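Local coordinates for protein of unknown function with a Fic domain (Bacteroides thetaiotaomicron VPI-5482, PDB 3CUC) that is of unknown function but belongs to the Fic/DOC family of largely helical proteins, at residues N6-L17 / S263-I274. Sequence-based numbering, arbitrary orientation.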
loop_
_atom_site.group_PDB
_atom_site.type_symbol
_atom_site.label_atom_id
_atom_site.label_comp_id
_atom_site.label_asym_id
_atom_site.label_seq_id
_atom_site.Cartn_x
_atom_site.Cartn_y
_atom_site.Cartn_z
ATOM N N ASN A 6 8.151 -21.053 7.326
ATOM C CA ASN A 6 6.742 -21.231 6.966
ATOM C C ASN A 6 6.417 -20.448 5.699
ATOM O O ASN A 6 5.815 -20.977 4.771
ATOM C CB ASN A 6 5.817 -20.791 8.102
ATOM C CG ASN A 6 4.353 -21.057 7.792
ATOM O OD1 ASN A 6 4.010 -22.084 7.207
ATOM N ND2 ASN A 6 3.484 -20.128 8.177
ATOM N N ILE A 7 6.833 -19.187 5.676
ATOM C CA ILE A 7 6.616 -18.305 4.533
ATOM C C ILE A 7 7.361 -18.759 3.276
ATOM O O ILE A 7 6.860 -18.611 2.169
ATOM C CB ILE A 7 7.012 -16.845 4.882
ATOM C CG1 ILE A 7 6.698 -15.894 3.725
ATOM C CG2 ILE A 7 8.487 -16.758 5.273
ATOM C CD1 ILE A 7 6.582 -14.457 4.145
ATOM N N LYS A 8 8.553 -19.318 3.454
ATOM C CA LYS A 8 9.365 -19.778 2.320
ATOM C C LYS A 8 8.762 -21.008 1.631
ATOM O O LYS A 8 8.889 -21.182 0.423
ATOM C CB LYS A 8 10.802 -20.066 2.776
ATOM C CG LYS A 8 11.622 -18.808 2.993
ATOM C CD LYS A 8 13.015 -19.123 3.490
ATOM C CE LYS A 8 13.858 -17.861 3.614
ATOM N NZ LYS A 8 14.972 -18.019 4.596
ATOM N N GLN A 9 8.104 -21.849 2.418
ATOM C CA GLN A 9 7.453 -23.054 1.925
ATOM C C GLN A 9 6.219 -22.683 1.129
ATOM O O GLN A 9 5.947 -23.260 0.078
ATOM C CB GLN A 9 7.044 -23.909 3.115
ATOM C CG GLN A 9 6.701 -25.335 2.812
ATOM C CD GLN A 9 6.591 -26.145 4.090
ATOM O OE1 GLN A 9 7.397 -27.050 4.342
ATOM N NE2 GLN A 9 5.607 -25.798 4.927
ATOM N N LEU A 10 5.468 -21.724 1.670
ATOM C CA LEU A 10 4.274 -21.197 1.031
ATOM C C LEU A 10 4.625 -20.520 -0.289
ATOM O O LEU A 10 3.962 -20.743 -1.298
ATOM C CB LEU A 10 3.568 -20.202 1.953
ATOM C CG LEU A 10 2.768 -20.751 3.138
ATOM C CD1 LEU A 10 2.250 -19.602 4.006
ATOM C CD2 LEU A 10 1.613 -21.638 2.675
ATOM N N TYR A 11 5.672 -19.698 -0.278
ATOM C CA TYR A 11 6.154 -19.049 -1.501
ATOM C C TYR A 11 6.552 -20.061 -2.573
ATOM O O TYR A 11 6.152 -19.947 -3.728
ATOM C CB TYR A 11 7.354 -18.148 -1.210
ATOM C CG TYR A 11 7.806 -17.409 -2.440
ATOM C CD1 TYR A 11 7.013 -16.406 -2.996
ATOM C CD2 TYR A 11 9.006 -17.727 -3.075
ATOM C CE1 TYR A 11 7.405 -15.731 -4.141
ATOM C CE2 TYR A 11 9.407 -17.056 -4.222
ATOM C CZ TYR A 11 8.600 -16.058 -4.750
ATOM O OH TYR A 11 8.977 -15.380 -5.883
ATOM N N SER A 12 7.356 -21.043 -2.178
ATOM C CA SER A 12 7.770 -22.107 -3.076
ATOM C C SER A 12 6.572 -22.806 -3.703
ATOM O O SER A 12 6.570 -23.069 -4.902
ATOM C CB SER A 12 8.621 -23.130 -2.332
ATOM O OG SER A 12 8.819 -24.275 -3.136
ATOM N N LYS A 13 5.563 -23.110 -2.892
ATOM C CA LYS A 13 4.364 -23.782 -3.374
ATOM C C LYS A 13 3.620 -22.894 -4.357
ATOM O O LYS A 13 3.098 -23.364 -5.364
ATOM C CB LYS A 13 3.448 -24.145 -2.206
ATOM C CG LYS A 13 2.170 -24.892 -2.595
ATOM C CD LYS A 13 2.471 -26.316 -3.056
ATOM C CE LYS A 13 1.219 -27.024 -3.554
ATOM N NZ LYS A 13 1.509 -28.463 -3.816
ATOM N N TRP A 14 3.568 -21.608 -4.043
ATOM C CA TRP A 14 2.897 -20.625 -4.888
ATOM C C TRP A 14 3.554 -20.548 -6.254
ATOM O O TRP A 14 2.868 -20.624 -7.268
ATOM C CB TRP A 14 2.897 -19.254 -4.202
ATOM C CG TRP A 14 2.643 -18.068 -5.087
ATOM C CD1 TRP A 14 3.548 -17.115 -5.453
ATOM C CD2 TRP A 14 1.400 -17.685 -5.676
ATOM N NE1 TRP A 14 2.947 -16.170 -6.244
ATOM C CE2 TRP A 14 1.626 -16.495 -6.396
ATOM C CE3 TRP A 14 0.116 -18.236 -5.673
ATOM C CZ2 TRP A 14 0.617 -15.848 -7.109
ATOM C CZ3 TRP A 14 -0.893 -17.589 -6.384
ATOM C CH2 TRP A 14 -0.635 -16.409 -7.091
ATOM N N LYS A 15 4.877 -20.420 -6.279
ATOM C CA LYS A 15 5.617 -20.373 -7.549
ATOM C C LYS A 15 5.364 -21.626 -8.398
ATOM O O LYS A 15 5.288 -21.536 -9.617
ATOM C CB LYS A 15 7.128 -20.144 -7.320
ATOM C CG LYS A 15 7.526 -18.664 -7.141
ATOM C CD LYS A 15 7.603 -17.916 -8.477
ATOM N N SER A 16 5.201 -22.778 -7.748
ATOM C CA SER A 16 5.013 -24.048 -8.455
ATOM C C SER A 16 3.655 -24.144 -9.141
ATOM O O SER A 16 3.479 -24.913 -10.086
ATOM C CB SER A 16 5.175 -25.236 -7.504
ATOM O OG SER A 16 3.997 -25.444 -6.743
ATOM N N LEU A 17 2.691 -23.373 -8.659
ATOM C CA LEU A 17 1.340 -23.436 -9.191
ATOM C C LEU A 17 1.112 -22.417 -10.303
ATOM O O LEU A 17 0.027 -22.364 -10.882
ATOM C CB LEU A 17 0.328 -23.214 -8.070
ATOM C CG LEU A 17 0.320 -24.277 -6.972
ATOM C CD1 LEU A 17 -0.458 -23.773 -5.755
ATOM C CD2 LEU A 17 -0.263 -25.572 -7.482
ATOM N N SER A 263 5.110 -9.587 6.308
ATOM C CA SER A 263 5.317 -11.008 6.039
ATOM C C SER A 263 4.132 -11.845 6.504
ATOM O O SER A 263 3.717 -12.771 5.810
ATOM C CB SER A 263 6.605 -11.498 6.690
ATOM O OG SER A 263 7.700 -10.729 6.227
ATOM N N SER A 264 3.565 -11.505 7.657
ATOM C CA SER A 264 2.392 -12.222 8.144
ATOM C C SER A 264 1.181 -11.998 7.216
ATOM O O SER A 264 0.372 -12.906 7.016
ATOM C CB SER A 264 2.074 -11.833 9.586
ATOM O OG SER A 264 1.708 -10.470 9.674
ATOM N N CYS A 265 1.066 -10.807 6.633
ATOM C CA CYS A 265 0.043 -10.575 5.607
ATOM C C CYS A 265 0.315 -11.413 4.379
ATOM O O CYS A 265 -0.605 -12.007 3.818
ATOM C CB CYS A 265 -0.005 -9.115 5.168
ATOM S SG CYS A 265 -0.246 -7.976 6.507
ATOM N N LEU A 266 1.577 -11.438 3.951
ATOM C CA LEU A 266 1.960 -12.189 2.767
ATOM C C LEU A 266 1.692 -13.673 2.976
ATOM O O LEU A 266 1.297 -14.362 2.043
ATOM C CB LEU A 266 3.423 -11.941 2.430
ATOM C CG LEU A 266 3.919 -12.512 1.109
ATOM C CD1 LEU A 266 3.166 -11.925 -0.068
ATOM C CD2 LEU A 266 5.397 -12.225 0.988
ATOM N N ILE A 267 1.881 -14.149 4.204
ATOM C CA ILE A 267 1.509 -15.521 4.563
ATOM C C ILE A 267 0.020 -15.767 4.326
ATOM O O ILE A 267 -0.360 -16.789 3.761
ATOM C CB ILE A 267 1.871 -15.857 6.035
ATOM C CG1 ILE A 267 3.379 -16.066 6.178
ATOM C CG2 ILE A 267 1.152 -17.119 6.503
ATOM C CD1 ILE A 267 3.836 -16.265 7.600
ATOM N N ARG A 268 -0.814 -14.820 4.742
ATOM C CA ARG A 268 -2.253 -14.929 4.534
ATOM C C ARG A 268 -2.599 -14.955 3.044
ATOM O O ARG A 268 -3.398 -15.787 2.623
ATOM C CB ARG A 268 -3.000 -13.785 5.233
ATOM C CG ARG A 268 -4.520 -13.995 5.296
ATOM C CD ARG A 268 -5.316 -12.700 5.532
ATOM N NE ARG A 268 -6.685 -12.835 5.015
ATOM C CZ ARG A 268 -7.189 -12.222 3.936
ATOM N NH1 ARG A 268 -6.470 -11.363 3.204
ATOM N NH2 ARG A 268 -8.452 -12.462 3.590
ATOM N N SER A 269 -1.990 -14.060 2.259
ATOM C CA SER A 269 -2.248 -13.975 0.809
ATOM C C SER A 269 -1.817 -15.244 0.100
ATOM O O SER A 269 -2.558 -15.784 -0.725
ATOM C CB SER A 269 -1.505 -12.798 0.170
ATOM O OG SER A 269 -1.960 -11.549 0.659
ATOM N N LEU A 270 -0.609 -15.707 0.419
ATOM C CA LEU A 270 -0.075 -16.929 -0.158
ATOM C C LEU A 270 -0.979 -18.121 0.149
ATOM O O LEU A 270 -1.265 -18.932 -0.733
ATOM C CB LEU A 270 1.352 -17.184 0.346
ATOM C CG LEU A 270 2.452 -16.339 -0.308
ATOM C CD1 LEU A 270 3.730 -16.408 0.503
ATOM C CD2 LEU A 270 2.706 -16.781 -1.760
ATOM N N THR A 271 -1.442 -18.214 1.392
ATOM C CA THR A 271 -2.283 -19.335 1.794
ATOM C C THR A 271 -3.598 -19.323 1.021
ATOM O O THR A 271 -4.024 -20.348 0.502
ATOM C CB THR A 271 -2.560 -19.327 3.303
ATOM O OG1 THR A 271 -1.317 -19.401 4.014
ATOM C CG2 THR A 271 -3.422 -20.514 3.688
ATOM N N LEU A 272 -4.228 -18.158 0.936
ATOM C CA LEU A 272 -5.456 -18.015 0.163
ATOM C C LEU A 272 -5.234 -18.259 -1.327
ATOM O O LEU A 272 -6.078 -18.872 -1.985
ATOM C CB LEU A 272 -6.080 -16.626 0.365
ATOM C CG LEU A 272 -7.367 -16.561 1.186
ATOM C CD1 LEU A 272 -7.161 -17.230 2.560
ATOM C CD2 LEU A 272 -7.852 -15.102 1.319
ATOM N N ALA A 273 -4.120 -17.762 -1.861
ATOM C CA ALA A 273 -3.856 -17.857 -3.294
ATOM C C ALA A 273 -3.586 -19.306 -3.691
ATOM O O ALA A 273 -4.089 -19.775 -4.715
ATOM C CB ALA A 273 -2.701 -16.967 -3.681
ATOM N N ILE A 274 -2.812 -20.010 -2.870
ATOM C CA ILE A 274 -2.588 -21.450 -3.059
ATOM C C ILE A 274 -3.923 -22.206 -3.031
ATOM O O ILE A 274 -4.158 -23.119 -3.831
ATOM C CB ILE A 274 -1.625 -22.028 -1.980
ATOM C CG1 ILE A 274 -0.195 -21.551 -2.235
ATOM C CG2 ILE A 274 -1.660 -23.548 -1.978
ATOM C CD1 ILE A 274 0.765 -21.892 -1.127
#
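Trp-14 meets Leu-270 and Ala-273: the indole is approached obliquely by Leu-270 CD2 near its pyrrole part and by the methyl of Ala-273 beside its benzene part. Leu-270 CD2 lies 3.5 Å from Trp-14 CB, and Ala-273 CB comes close to Trp-14 CZ3. With CG anti to the backbone N, chi1 162° carries the indole toward Ala-273, while NE1 donates a hydrogen bond to Gly-215 O, in the loop after helix 199-213, and the ring also touches Pro-217. The Tyr-11 ring, which Leu-270 CD2 likewise approaches obliquely, stacks on Tyr-216.

Beside these rings, helix 6-16 packs on helix 256-277 as a case of knobs-into-holes packing; the axes of 6-16 and 263-274 cross at 36° and come within 9.5 Å. Leu-270 is a knob among Ile-7, Leu-10, Tyr-11 and Trp-14; in return Leu-10 enters the hole formed by Ile-267, Leu-270, Thr-271 and Ile-274. One branch of Leu-10, CD1, lies 3.7 Å from Ile-267 CG2, whereas CD2 meets Ile-274 CD1 at 3.9 Å. Thr-271 OG1 borders this hole yet donates a hydrogen bond back to Ile-267 O (2.8 Å), which Thr-271 N reaches from the opposite face. Ile-7 CD1 extends the packing to Leu-266 CD2 at 4.0 Å.

No hydrogen bond crosses between the segments; apolar side-chain packing joins the chain's first helix to its last, while the indole N-H is satisfied by a neighbouring loop.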